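Local coordinates for hypothetical protein (Aquifex aeolicus, PDB 2HEK) that is of unknown function but holds a zinc ion in an HD domain, binds GDP at sites away from the metal, and may be a dGTPase, at residues 315-320 and 348-353; 284-289 and 354-359; 205-210 and 341-346; 165-170 and 179-184. All blocks are in the same frame, centred on the assembly; numbering follows the deposited sequence.

Interaction 1: 315-320 and 348-353; sequences EVEKEV and PIKLYR
The Tyr-352 ring meets strand 311-318 with its edge, where Glu-315 CG and Glu-317 OE2 both lie near the ring plane. Glu-315 CG is 3.9 Å from Tyr-352 CD2. The Glu-317 carboxylate stands almost upright to the ring, with the planes 84° apart. From helix 292-305, Tyr-292 packs edge-to-face with this ring and Phe-295 also touches it. Leu-351 CD1 covers one face of the Arg-353 guanidinium, toward its rim. Tyr-352 OH donates to Glu-317 OE2 at 2.4 Å, a doubtfully short length. Lys-350 NZ reaches the same oxygen at 3.2 Å, in a weak bond that is also a salt bridge. Its chain bends at chi3 (82°) and chi4 (74°) to get there. An alanine in place of Tyr-352 takes away the ring, which would probably open a gap against Tyr-292 and Phe-295. The backbones form an antiparallel ladder, with 311-318 an outer strand of a three-stranded sheet. Val-316 pairs with Leu-351, and Lys-318 with Ile-349, through two hydrogen bonds each. Helix 203-221 packs on the Lys-318 and Ile-349 face, where Val-320 CG2 meets Ile-349 CG1 at 3.9 Å. Around Glu-317 the contact is polar, and the nearby lysine probably favours the ionised carboxylate.

Interaction 2: 284-289 and 354-359; sequences KTLLST and IYVDRQ
Strand 284-289 pairs antiparallel with the end of strand 349-356, as an outer strand of a three-stranded sheet. Lys-284 and Val-356 exchange two backbone hydrogen bonds. Beyond them the register slips by one residue. Leu-286 and Leu-287 both face Ile-354, which makes a classic beta bulge. Ile-354 O takes both N-H groups, from Leu-286 N at 2.7 Å and from Leu-287 N at 3.2 Å. Ile-354 N returns a bond to Leu-287 O. Side chains pack on both faces of the sheet. Leu-287 CD2 lies 3.9 Å from Ile-354 CD1, and Leu-286 CD2 lies 3.9 Å from Val-356 CG1. Thr-285 and Tyr-355 run side by side on the other face. Thr-285 OG1 is turned beside its own backbone N (chi1 -52°), which brings it 3.2 Å from Tyr-355 CE2. A serine in place of Tyr-355 would probably leave Lys-224 O without its hydroxyl donor and Thr-285 without its ring neighbour. The Lys-284 side chain runs about 4 Å from a bound GDP.

Interaction 3: 205-210 and 341-346; sequences ALENFL and PLIASL
Ile-343 is the main bump of this contact. Its CD1 enters a hollow on helix 203-221 lined by Leu-206, Glu-207 and Leu-210. Leu-210 CD1 is 3.7 Å from Ile-343 CD1, while Leu-206 CD2 and Glu-207 CG each lie 3.8 Å from that same methyl. The isoleucine branch is fully extended (chi2 179°), which carries CD1 out to the neighbouring helix. Both leucines cross it at about a right angle. A second, shallower fit lies further along, where Leu-346 CD1 rests on Leu-210 CB at 4.2 Å. Nearer the start of the short helix, Leu-342 CB sits 4.1 Å from Glu-207 OE2. This is near-parallel packing of helix 341-345 on helix 203-221, beside the second subunit. The axes run 10.6 Å apart and 24° from parallel, and the segments meet through side chains. No hydrogen bond joins them. Glu-207 offers its aliphatic CG to Ile-343, and its carboxylate reaches on to bond Ser-340 through OE2 and pair with Arg-204 through OE1. Within 341-346, Leu-342 O accepts from both N and OG of Ser-345. Ser-345 O bonds Ser-345 OG of the second subunit. The contact is thus apolar at its centre, and residues flanking the segments satisfy the buried carboxylate.

Interaction 4: 165-170 and 179-184; sequences YLRRDA and FFDYDR. With GOL (glycerol), chain N.
Helix 160-173 is flanked by the loop that leads into helix 183-187, with the CA atoms of Arg-167 and Phe-180 5.2 Å apart. Ala-170 CB sits over the middle of the Phe-180 ring in a CH-pi contact, 3.6 Å from the centroid. Leu-166 CB meets the Tyr-182 ring edge, 3.6 Å from Tyr-182 OH. That hydroxyl bonds Ser-212 of helix 203-221. Arg-167 stretches out from CG to NE, with CG opposite its backbone N (chi1 178°). Its chain slides past Phe-180, and CD comes 3.2 Å from Phe-180 O. The guanidinium ends beside Asp-181, where NH1 and Asp-181 OD1 make a long salt bridge of 3.7 Å. Asp-181 OD1 also accepts from Asp-183 N, an Asx turn at the start of the next helix. A glycerol bridges Arg-167 NH1 and Tyr-182 N, but it sits too close to NH1 and its placing is doubtful. Phe-180 O is buried without a hydrogen-bond partner, over the Tyr-182 ring face. The joint therefore relies on apolar and CH-pi packing, with only weak ionic help.

Overall arrangement
Interactions 1 and 2 share strand 349-356 and lie in one sheet, with centres 17 Å apart. Tyr-352 N probably bonds Thr-289 O between them. Interaction 3 touches interaction 1 where Val-320 packs on Leu-346. Helix 203-221 then joins interaction 3 to interaction 4: Asn-208 ND2 reaches Phe-179 O at 3.0 Å, and Phe-209 packs on Tyr-182 and Leu-166. Interaction 4 is nearest the metal site of His-54, Asp-85 and Asp-161, with the Leu-166 side chain about 10 Å from the zinc ion. In interaction 1, the side chain of Lys-318 is about 13 Å from the bound zinc ion. Interaction 2 lies beside a bound GDP, 33 Å from interaction 4, centre to centre.

Interaction 1: 315-320 and 348-353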
loop_
_atom_site.group_PDB
_atom_site.type_symbol
_atom_site.label_atom_id
_atom_site.label_comp_id
_atom_site.label_asym_id
_atom_site.label_seq_id
_atom_site.Cartn_x
_atom_site.Cartn_y
_atom_site.Cartn_z
ATOM N N GLU A 315 -2.256 36.099 4.634
ATOM C CA GLU A 315 -1.087 36.019 3.760
ATOM C C GLU A 315 -0.243 34.835 4.182
ATOM O O GLU A 315 0.198 34.748 5.327
ATOM C CB GLU A 315 -0.258 37.314 3.818
ATOM C CG GLU A 315 -1.052 38.568 3.383
ATOM C CD GLU A 315 -0.229 39.875 3.381
ATOM O OE1 GLU A 315 1.019 39.828 3.426
ATOM O OE2 GLU A 315 -0.842 40.961 3.310
ATOM N N VAL A 316 -0.052 33.908 3.252
ATOM C CA VAL A 316 0.808 32.737 3.478
ATOM C C VAL A 316 2.016 32.764 2.532
ATOM O O VAL A 316 1.861 32.791 1.311
ATOM C CB VAL A 316 0.025 31.453 3.249
ATOM C CG1 VAL A 316 0.970 30.313 3.166
ATOM C CG2 VAL A 316 -0.981 31.249 4.354
ATOM N N GLU A 317 3.216 32.786 3.100
ATOM C CA GLU A 317 4.455 32.767 2.311
ATOM C C GLU A 317 5.460 31.810 2.957
ATOM O O GLU A 317 6.120 32.178 3.946
ATOM C CB GLU A 317 5.041 34.184 2.141
ATOM C CG GLU A 317 4.237 35.078 1.167
ATOM C CD GLU A 317 4.754 36.518 1.042
ATOM O OE1 GLU A 317 5.703 36.909 1.761
ATOM O OE2 GLU A 317 4.194 37.265 0.202
ATOM N N LYS A 318 5.558 30.594 2.386
ATOM C CA LYS A 318 6.300 29.469 2.965
ATOM C C LYS A 318 7.365 28.842 2.052
ATOM O O LYS A 318 7.087 28.442 0.910
ATOM C CB LYS A 318 5.322 28.378 3.371
ATOM C CG LYS A 318 5.944 27.222 4.098
ATOM C CD LYS A 318 6.227 27.618 5.541
ATOM C CE LYS A 318 6.936 26.505 6.313
ATOM N NZ LYS A 318 6.812 26.670 7.796
ATOM N N GLU A 319 8.572 28.706 2.587
ATOM C CA GLU A 319 9.707 28.185 1.841
ATOM C C GLU A 319 9.673 26.666 1.780
ATOM O O GLU A 319 9.643 26.002 2.794
ATOM C CB GLU A 319 11.028 28.622 2.494
ATOM C CG GLU A 319 11.552 30.008 2.074
ATOM C CD GLU A 319 13.008 30.207 2.476
ATOM O OE1 GLU A 319 13.315 30.118 3.693
ATOM O OE2 GLU A 319 13.849 30.437 1.573
ATOM N N VAL A 320 9.735 26.139 0.572
ATOM C CA VAL A 320 9.672 24.704 0.324
ATOM C C VAL A 320 11.067 24.093 0.526
ATOM O O VAL A 320 11.209 22.907 0.854
ATOM C CB VAL A 320 9.174 24.482 -1.111
ATOM C CG1 VAL A 320 9.333 23.014 -1.578
ATOM C CG2 VAL A 320 7.718 24.983 -1.240
ATOM N N PRO A 348 9.015 29.098 -3.384
ATOM C CA PRO A 348 8.179 29.192 -2.189
ATOM C C PRO A 348 6.683 29.217 -2.503
ATOM O O PRO A 348 6.264 29.559 -3.610
ATOM C CB PRO A 348 8.598 30.519 -1.559
ATOM C CG PRO A 348 9.117 31.338 -2.729
ATOM C CD PRO A 348 9.806 30.326 -3.604
ATOM N N ILE A 349 5.886 28.799 -1.536
ATOM C CA ILE A 349 4.442 28.891 -1.672
ATOM C C ILE A 349 4.047 30.311 -1.264
ATOM O O ILE A 349 4.416 30.767 -0.186
ATOM C CB ILE A 349 3.739 27.826 -0.764
ATOM C CG1 ILE A 349 4.106 26.405 -1.228
ATOM C CG2 ILE A 349 2.195 28.070 -0.673
ATOM C CD1 ILE A 349 3.967 25.309 -0.092
ATOM N N LYS A 350 3.279 30.991 -2.101
ATOM C CA LYS A 350 2.788 32.352 -1.776
ATOM C C LYS A 350 1.316 32.397 -2.062
ATOM O O LYS A 350 0.919 32.262 -3.213
ATOM C CB LYS A 350 3.494 33.396 -2.655
ATOM C CG LYS A 350 4.940 33.680 -2.264
ATOM C CD LYS A 350 5.695 34.410 -3.390
ATOM C CE LYS A 350 5.442 35.913 -3.390
ATOM N NZ LYS A 350 6.173 36.585 -2.257
ATOM N N LEU A 351 0.486 32.584 -1.036
ATOM C CA LEU A 351 -0.947 32.607 -1.247
ATOM C C LEU A 351 -1.542 33.752 -0.471
ATOM O O LEU A 351 -1.180 33.973 0.701
ATOM C CB LEU A 351 -1.599 31.275 -0.795
ATOM C CG LEU A 351 -1.322 29.995 -1.615
ATOM C CD1 LEU A 351 -1.535 28.746 -0.737
ATOM C CD2 LEU A 351 -2.207 29.913 -2.848
ATOM N N TYR A 352 -2.473 34.464 -1.099
ATOM C CA TYR A 352 -3.121 35.600 -0.429
ATOM C C TYR A 352 -4.594 35.374 -0.516
ATOM O O TYR A 352 -5.114 35.095 -1.576
ATOM C CB TYR A 352 -2.722 36.941 -1.103
ATOM C CG TYR A 352 -1.240 36.994 -1.306
ATOM C CD1 TYR A 352 -0.685 36.639 -2.527
ATOM C CD2 TYR A 352 -0.397 37.303 -0.248
ATOM C CE1 TYR A 352 0.690 36.644 -2.702
ATOM C CE2 TYR A 352 0.962 37.269 -0.401
ATOM C CZ TYR A 352 1.488 36.964 -1.645
ATOM O OH TYR A 352 2.842 36.935 -1.801
ATOM N N ARG A 353 -5.271 35.445 0.616
ATOM C CA ARG A 353 -6.689 35.152 0.623
ATOM C C ARG A 353 -7.472 36.320 1.182
ATOM O O ARG A 353 -7.026 36.969 2.120
ATOM C CB ARG A 353 -7.004 33.878 1.448
ATOM C CG ARG A 353 -6.952 32.597 0.599
ATOM C CD ARG A 353 -5.539 32.157 0.324
ATOM N NE ARG A 353 -5.547 30.810 -0.283
ATOM C CZ ARG A 353 -5.309 29.675 0.384
ATOM N NH1 ARG A 353 -5.000 29.700 1.690
ATOM N NH2 ARG A 353 -5.349 28.508 -0.278
#

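Interaction 2: 284-289 and 354-359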
loop_
_atom_site.group_PDB
_atom_site.type_symbol
_atom_site.label_atom_id
_atom_site.label_comp_id
_atom_site.label_asym_id
_atom_site.label_seq_id
_atom_site.Cartn_x
_atom_site.Cartn_y
_atom_site.Cartn_z
ATOM N N LYS A 284 -16.628 33.468 3.878
ATOM C CA LYS A 284 -16.473 32.768 2.615
ATOM C C LYS A 284 -15.289 33.355 1.816
ATOM O O LYS A 284 -15.052 34.556 1.850
ATOM C CB LYS A 284 -17.791 32.853 1.861
ATOM C CG LYS A 284 -17.818 32.172 0.520
ATOM C CD LYS A 284 -19.261 31.922 0.108
ATOM C CE LYS A 284 -19.347 30.999 -1.095
ATOM N NZ LYS A 284 -20.758 30.556 -1.312
ATOM N N THR A 285 -14.536 32.507 1.121
ATOM C CA THR A 285 -13.371 32.968 0.364
ATOM C C THR A 285 -13.830 33.829 -0.825
ATOM O O THR A 285 -14.560 33.364 -1.691
ATOM C CB THR A 285 -12.499 31.786 -0.160
ATOM O OG1 THR A 285 -12.177 30.910 0.932
ATOM C CG2 THR A 285 -11.213 32.304 -0.748
ATOM N N LEU A 286 -13.405 35.077 -0.853
ATOM C CA LEU A 286 -13.722 35.939 -2.005
ATOM C C LEU A 286 -12.606 35.858 -3.052
ATOM O O LEU A 286 -12.864 35.742 -4.243
ATOM C CB LEU A 286 -13.923 37.385 -1.531
ATOM C CG LEU A 286 -14.258 38.482 -2.563
ATOM C CD1 LEU A 286 -15.558 38.177 -3.302
ATOM C CD2 LEU A 286 -14.337 39.802 -1.834
ATOM N N LEU A 287 -11.363 35.905 -2.587
ATOM C CA LEU A 287 -10.208 35.870 -3.458
ATOM C C LEU A 287 -9.149 34.941 -2.874
ATOM O O LEU A 287 -8.821 35.028 -1.690
ATOM C CB LEU A 287 -9.608 37.278 -3.587
ATOM C CG LEU A 287 -8.350 37.429 -4.452
ATOM C CD1 LEU A 287 -8.683 37.143 -5.898
ATOM C CD2 LEU A 287 -7.688 38.813 -4.286
ATOM N N SER A 288 -8.543 34.124 -3.729
ATOM C CA SER A 288 -7.401 33.315 -3.340
ATOM C C SER A 288 -6.462 33.464 -4.492
ATOM O O SER A 288 -6.776 33.062 -5.613
ATOM C CB SER A 288 -7.756 31.842 -3.114
ATOM O OG SER A 288 -6.588 31.049 -2.960
ATOM N N THR A 289 -5.309 34.087 -4.272
ATOM C CA THR A 289 -4.426 34.295 -5.379
ATOM C C THR A 289 -2.949 34.236 -5.013
ATOM O O THR A 289 -2.578 34.374 -3.842
ATOM C CB THR A 289 -4.700 35.666 -6.015
ATOM O OG1 THR A 289 -3.893 35.822 -7.182
ATOM C CG2 THR A 289 -4.403 36.780 -5.016
ATOM N N ILE A 354 -8.648 36.548 0.626
ATOM C CA ILE A 354 -9.596 37.507 1.239
ATOM C C ILE A 354 -10.892 36.765 1.509
ATOM O O ILE A 354 -11.425 36.078 0.638
ATOM C CB ILE A 354 -9.881 38.760 0.344
ATOM C CG1 ILE A 354 -8.583 39.514 0.042
ATOM C CG2 ILE A 354 -10.867 39.725 1.040
ATOM C CD1 ILE A 354 -8.743 40.652 -1.004
ATOM N N TYR A 355 -11.382 36.901 2.724
ATOM C CA TYR A 355 -12.610 36.240 3.135
ATOM C C TYR A 355 -13.629 37.302 3.535
ATOM O O TYR A 355 -13.253 38.296 4.160
ATOM C CB TYR A 355 -12.325 35.419 4.395
ATOM C CG TYR A 355 -11.292 34.313 4.209
ATOM C CD1 TYR A 355 -9.977 34.511 4.585
ATOM C CD2 TYR A 355 -11.657 33.064 3.670
ATOM C CE1 TYR A 355 -9.003 33.484 4.448
ATOM C CE2 TYR A 355 -10.701 32.030 3.536
ATOM C CZ TYR A 355 -9.379 32.262 3.920
ATOM O OH TYR A 355 -8.410 31.283 3.799
ATOM N N VAL A 356 -14.904 37.056 3.242
ATOM C CA VAL A 356 -15.975 37.972 3.654
ATOM C C VAL A 356 -17.149 37.270 4.333
ATOM O O VAL A 356 -17.493 36.138 3.992
ATOM C CB VAL A 356 -16.516 38.802 2.460
ATOM C CG1 VAL A 356 -15.420 39.631 1.863
ATOM C CG2 VAL A 356 -17.088 37.900 1.401
ATOM N N ASP A 357 -17.752 37.959 5.300
ATOM C CA ASP A 357 -19.022 37.545 5.899
ATOM C C ASP A 357 -19.924 36.943 4.831
ATOM O O ASP A 357 -20.108 37.529 3.770
ATOM C CB ASP A 357 -19.688 38.760 6.548
ATOM C CG ASP A 357 -20.882 38.390 7.415
ATOM O OD1 ASP A 357 -20.845 38.716 8.626
ATOM O OD2 ASP A 357 -21.842 37.778 6.890
ATOM N N ARG A 358 -20.489 35.772 5.095
ATOM C CA ARG A 358 -21.249 35.076 4.044
ATOM C C ARG A 358 -22.521 35.819 3.568
ATOM O O ARG A 358 -22.988 35.606 2.445
ATOM C CB ARG A 358 -21.525 33.604 4.412
ATOM C CG ARG A 358 -22.570 33.372 5.493
ATOM C CD ARG A 358 -22.997 31.908 5.501
ATOM N NE ARG A 358 -24.411 31.727 5.844
ATOM C CZ ARG A 358 -25.145 30.675 5.477
ATOM N NH1 ARG A 358 -24.617 29.702 4.738
ATOM N NH2 ARG A 358 -26.419 30.593 5.843
ATOM N N GLN A 359 -23.052 36.701 4.414
ATOM C CA GLN A 359 -24.196 37.548 4.039
ATOM C C GLN A 359 -23.832 38.543 2.923
ATOM O O GLN A 359 -24.574 38.693 1.949
ATOM C CB GLN A 359 -24.745 38.301 5.260
ATOM C CG GLN A 359 -25.305 37.414 6.372
ATOM C CD GLN A 359 -25.463 38.157 7.710
ATOM O OE1 GLN A 359 -24.957 39.275 7.894
ATOM N NE2 GLN A 359 -26.167 37.531 8.649
#

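Interaction 3: 205-210 and 341-346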
loop_
_atom_site.group_PDB
_atom_site.type_symbol
_atom_site.label_atom_id
_atom_site.label_comp_id
_atom_site.label_asym_id
_atom_site.label_seq_id
_atom_site.Cartn_x
_atom_site.Cartn_y
_atom_site.Cartn_z
ATOM N N ALA A 205 15.699 10.441 -2.102
ATOM C CA ALA A 205 14.865 10.400 -0.893
ATOM C C ALA A 205 14.677 11.794 -0.308
ATOM O O ALA A 205 13.609 12.101 0.222
ATOM C CB ALA A 205 15.449 9.448 0.160
ATOM N N LEU A 206 15.705 12.641 -0.363
ATOM C CA LEU A 206 15.557 14.034 0.140
ATOM C C LEU A 206 14.605 14.859 -0.739
ATOM O O LEU A 206 13.745 15.572 -0.236
ATOM C CB LEU A 206 16.929 14.742 0.221
ATOM C CG LEU A 206 16.934 16.233 0.597
ATOM C CD1 LEU A 206 16.352 16.496 1.998
ATOM C CD2 LEU A 206 18.351 16.856 0.434
ATOM N N GLU A 207 14.788 14.774 -2.064
ATOM C CA GLU A 207 13.852 15.362 -3.019
ATOM C C GLU A 207 12.422 14.905 -2.704
ATOM O O GLU A 207 11.511 15.724 -2.663
ATOM C CB GLU A 207 14.254 14.946 -4.466
ATOM C CG GLU A 207 15.524 15.705 -4.937
ATOM C CD GLU A 207 16.023 15.318 -6.324
ATOM O OE1 GLU A 207 15.585 14.276 -6.856
ATOM O OE2 GLU A 207 16.874 16.072 -6.857
ATOM N N ASN A 208 12.209 13.604 -2.516
ATOM C CA ASN A 208 10.866 13.109 -2.253
ATOM C C ASN A 208 10.302 13.718 -0.954
ATOM O O ASN A 208 9.135 14.103 -0.875
ATOM C CB ASN A 208 10.861 11.576 -2.126
ATOM C CG ASN A 208 9.508 11.056 -1.712
ATOM O OD1 ASN A 208 8.550 11.242 -2.420
ATOM N ND2 ASN A 208 9.410 10.478 -0.526
ATOM N N PHE A 209 11.135 13.779 0.071
ATOM C CA PHE A 209 10.724 14.355 1.362
ATOM C C PHE A 209 10.263 15.807 1.213
ATOM O O PHE A 209 9.190 16.176 1.696
ATOM C CB PHE A 209 11.888 14.218 2.365
ATOM C CG PHE A 209 11.626 14.896 3.665
ATOM C CD1 PHE A 209 10.772 14.319 4.596
ATOM C CD2 PHE A 209 12.171 16.154 3.927
ATOM C CE1 PHE A 209 10.484 14.976 5.826
ATOM C CE2 PHE A 209 11.900 16.826 5.158
ATOM C CZ PHE A 209 11.048 16.217 6.107
ATOM N N LEU A 210 11.040 16.634 0.515
ATOM C CA LEU A 210 10.672 18.045 0.310
ATOM C C LEU A 210 9.401 18.223 -0.528
ATOM O O LEU A 210 8.614 19.124 -0.245
ATOM C CB LEU A 210 11.839 18.845 -0.329
ATOM C CG LEU A 210 13.124 18.807 0.525
ATOM C CD1 LEU A 210 14.300 19.252 -0.341
ATOM C CD2 LEU A 210 12.960 19.719 1.800
ATOM N N PRO A 341 19.733 20.158 -9.034
ATOM C CA PRO A 341 19.117 21.307 -9.710
ATOM C C PRO A 341 17.629 21.452 -9.301
ATOM O O PRO A 341 17.127 22.580 -9.161
ATOM C CB PRO A 341 19.249 20.957 -11.202
ATOM C CG PRO A 341 20.420 19.991 -11.270
ATOM C CD PRO A 341 20.301 19.184 -9.991
ATOM N N LEU A 342 16.945 20.329 -9.069
ATOM C CA LEU A 342 15.504 20.420 -8.765
ATOM C C LEU A 342 15.274 21.151 -7.414
ATOM O O LEU A 342 14.500 22.116 -7.313
ATOM C CB LEU A 342 14.866 19.035 -8.765
ATOM C CG LEU A 342 13.465 19.037 -8.129
ATOM C CD1 LEU A 342 12.519 19.686 -9.075
ATOM C CD2 LEU A 342 12.980 17.666 -7.730
ATOM N N ILE A 343 15.964 20.701 -6.383
ATOM C CA ILE A 343 15.896 21.370 -5.091
ATOM C C ILE A 343 16.275 22.863 -5.228
ATOM O O ILE A 343 15.618 23.750 -4.631
ATOM C CB ILE A 343 16.790 20.652 -4.075
ATOM C CG1 ILE A 343 16.205 19.258 -3.758
ATOM C CG2 ILE A 343 16.947 21.469 -2.837
ATOM C CD1 ILE A 343 17.032 18.441 -2.775
ATOM N N ALA A 344 17.330 23.124 -6.020
ATOM C CA ALA A 344 17.790 24.484 -6.319
ATOM C C ALA A 344 16.663 25.340 -6.870
ATOM O O ALA A 344 16.682 26.571 -6.717
ATOM C CB ALA A 344 18.949 24.452 -7.343
ATOM N N SER A 345 15.705 24.685 -7.525
ATOM C CA SER A 345 14.649 25.370 -8.256
ATOM C C SER A 345 13.263 25.453 -7.567
ATOM O O SER A 345 12.365 26.160 -8.073
ATOM C CB SER A 345 14.448 24.647 -9.571
ATOM O OG SER A 345 13.598 23.528 -9.346
ATOM N N LEU A 346 13.056 24.720 -6.465
ATOM C CA LEU A 346 11.757 24.718 -5.776
ATOM C C LEU A 346 11.389 26.122 -5.303
ATOM O O LEU A 346 12.114 26.731 -4.529
ATOM C CB LEU A 346 11.768 23.782 -4.559
ATOM C CG LEU A 346 11.939 22.277 -4.844
ATOM C CD1 LEU A 346 12.237 21.476 -3.547
ATOM C CD2 LEU A 346 10.671 21.734 -5.543
#

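Interaction 4: 165-170 and 179-184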
loop_
_atom_site.group_PDB
_atom_site.type_symbol
_atom_site.label_atom_id
_atom_site.label_comp_id
_atom_site.label_asym_id
_atom_site.label_seq_id
_atom_site.Cartn_x
_atom_site.Cartn_y
_atom_site.Cartn_z
ATOM N N TYR A 165 4.875 13.900 11.849
ATOM C CA TYR A 165 3.598 14.543 11.560
ATOM C C TYR A 165 3.278 14.607 10.071
ATOM O O TYR A 165 2.105 14.521 9.710
ATOM C CB TYR A 165 3.429 15.882 12.301
ATOM C CG TYR A 165 4.218 17.096 11.875
ATOM C CD1 TYR A 165 4.145 17.587 10.584
ATOM C CD2 TYR A 165 5.057 17.726 12.798
ATOM C CE1 TYR A 165 4.899 18.708 10.224
ATOM C CE2 TYR A 165 5.827 18.845 12.447
ATOM C CZ TYR A 165 5.744 19.333 11.151
ATOM O OH TYR A 165 6.485 20.433 10.782
ATOM N N LEU A 166 4.277 14.747 9.196
ATOM C CA LEU A 166 3.962 14.802 7.764
ATOM C C LEU A 166 3.293 13.511 7.341
ATOM O O LEU A 166 2.259 13.531 6.675
ATOM C CB LEU A 166 5.199 15.058 6.887
ATOM C CG LEU A 166 5.794 16.474 6.977
ATOM C CD1 LEU A 166 7.145 16.463 6.210
ATOM C CD2 LEU A 166 4.794 17.540 6.406
ATOM N N ARG A 167 3.888 12.386 7.734
ATOM C CA ARG A 167 3.319 11.041 7.436
ATOM C C ARG A 167 1.972 10.789 8.121
ATOM O O ARG A 167 1.027 10.246 7.517
ATOM C CB ARG A 167 4.347 9.928 7.770
ATOM C CG ARG A 167 3.876 8.436 7.548
ATOM C CD ARG A 167 5.035 7.249 7.744
ATOM N NE ARG A 167 4.485 6.018 7.205
ATOM C CZ ARG A 167 5.214 4.956 6.959
ATOM N NH1 ARG A 167 6.527 4.989 7.196
ATOM N NH2 ARG A 167 4.648 3.879 6.457
ATOM N N ARG A 168 1.853 11.135 9.397
ATOM C CA ARG A 168 0.613 10.883 10.109
ATOM C C ARG A 168 -0.534 11.788 9.572
ATOM O O ARG A 168 -1.684 11.330 9.400
ATOM C CB ARG A 168 0.837 11.095 11.634
ATOM C CG ARG A 168 -0.361 10.682 12.555
ATOM C CD ARG A 168 0.009 10.744 14.099
ATOM N NE ARG A 168 1.259 9.995 14.288
ATOM C CZ ARG A 168 1.330 8.683 14.462
ATOM N NH1 ARG A 168 0.222 7.942 14.569
ATOM N NH2 ARG A 168 2.515 8.115 14.524
ATOM N N ASP A 169 -0.225 13.071 9.327
ATOM C CA ASP A 169 -1.201 14.011 8.774
ATOM C C ASP A 169 -1.690 13.490 7.426
ATOM O O ASP A 169 -2.886 13.501 7.182
ATOM C CB ASP A 169 -0.621 15.430 8.645
ATOM C CG ASP A 169 -0.308 16.081 10.013
ATOM O OD1 ASP A 169 -0.683 15.530 11.062
ATOM O OD2 ASP A 169 0.332 17.149 10.037
ATOM N N ALA A 170 -0.782 12.970 6.592
ATOM C CA ALA A 170 -1.159 12.458 5.255
ATOM C C ALA A 170 -2.042 11.231 5.425
ATOM O O ALA A 170 -3.019 11.079 4.735
ATOM C CB ALA A 170 0.061 12.080 4.462
ATOM N N PHE A 179 4.789 10.757 -1.322
ATOM C CA PHE A 179 5.206 9.471 -0.765
ATOM C C PHE A 179 5.739 9.756 0.641
ATOM O O PHE A 179 6.686 10.459 0.792
ATOM C CB PHE A 179 6.268 8.760 -1.651
ATOM C CG PHE A 179 6.727 7.415 -1.103
ATOM C CD1 PHE A 179 5.830 6.359 -0.935
ATOM C CD2 PHE A 179 8.059 7.201 -0.757
ATOM C CE1 PHE A 179 6.244 5.096 -0.418
ATOM C CE2 PHE A 179 8.493 5.937 -0.236
ATOM C CZ PHE A 179 7.585 4.888 -0.071
ATOM N N PHE A 180 5.171 9.158 1.671
ATOM C CA PHE A 180 5.522 9.549 3.022
ATOM C C PHE A 180 6.283 8.517 3.930
ATOM O O PHE A 180 6.262 8.630 5.187
ATOM C CB PHE A 180 4.244 10.053 3.698
ATOM C CG PHE A 180 3.594 11.248 2.986
ATOM C CD1 PHE A 180 2.683 11.076 1.928
ATOM C CD2 PHE A 180 3.906 12.538 3.379
ATOM C CE1 PHE A 180 2.055 12.201 1.307
ATOM C CE2 PHE A 180 3.290 13.653 2.748
ATOM C CZ PHE A 180 2.376 13.489 1.716
ATOM N N ASP A 181 6.985 7.562 3.316
ATOM C CA ASP A 181 7.683 6.541 4.058
ATOM C C ASP A 181 9.164 6.912 4.009
ATOM O O ASP A 181 9.827 6.773 2.959
ATOM C CB ASP A 181 7.412 5.139 3.464
ATOM C CG ASP A 181 8.237 4.003 4.138
ATOM O OD1 ASP A 181 9.286 4.252 4.790
ATOM O OD2 ASP A 181 7.825 2.829 3.981
ATOM N N TYR A 182 9.673 7.390 5.153
ATOM C CA TYR A 182 11.028 7.930 5.207
ATOM C C TYR A 182 12.092 6.931 5.735
ATOM O O TYR A 182 13.140 7.322 6.152
ATOM C CB TYR A 182 11.037 9.292 5.927
ATOM C CG TYR A 182 9.945 10.311 5.494
ATOM C CD1 TYR A 182 9.107 10.889 6.453
ATOM C CD2 TYR A 182 9.727 10.650 4.147
ATOM C CE1 TYR A 182 8.095 11.785 6.100
ATOM C CE2 TYR A 182 8.697 11.552 3.783
ATOM C CZ TYR A 182 7.901 12.116 4.782
ATOM O OH TYR A 182 6.902 13.038 4.503
ATOM N N ASP A 183 11.831 5.632 5.653
ATOM C CA ASP A 183 12.795 4.598 6.026
ATOM C C ASP A 183 14.089 4.733 5.219
ATOM O O ASP A 183 15.193 4.720 5.772
ATOM C CB ASP A 183 12.168 3.243 5.751
ATOM C CG ASP A 183 12.861 2.132 6.459
ATOM O OD1 ASP A 183 13.898 1.628 5.920
ATOM O OD2 ASP A 183 12.341 1.741 7.543
ATOM N N ARG A 184 13.947 4.876 3.909
ATOM C CA ARG A 184 15.070 5.144 3.022
ATOM C C ARG A 184 15.812 6.424 3.393
ATOM O O ARG A 184 17.037 6.403 3.513
ATOM C CB ARG A 184 14.625 5.159 1.535
ATOM C CG ARG A 184 15.771 5.469 0.533
ATOM C CD ARG A 184 16.951 4.466 0.645
ATOM N NE ARG A 184 17.870 4.669 -0.463
ATOM C CZ ARG A 184 18.984 3.970 -0.675
ATOM N NH1 ARG A 184 19.314 2.969 0.137
ATOM N NH2 ARG A 184 19.746 4.261 -1.728
HETATM C C1 GOL N . 8.526 4.206 8.079
HETATM O O1 GOL N . 8.460 3.054 8.913
HETATM C C2 GOL N . 9.769 5.042 8.386
HETATM O O2 GOL N . 10.147 4.732 9.674
HETATM C C3 GOL N . 9.575 6.554 8.308
HETATM O O3 GOL N . 8.526 6.882 7.431
#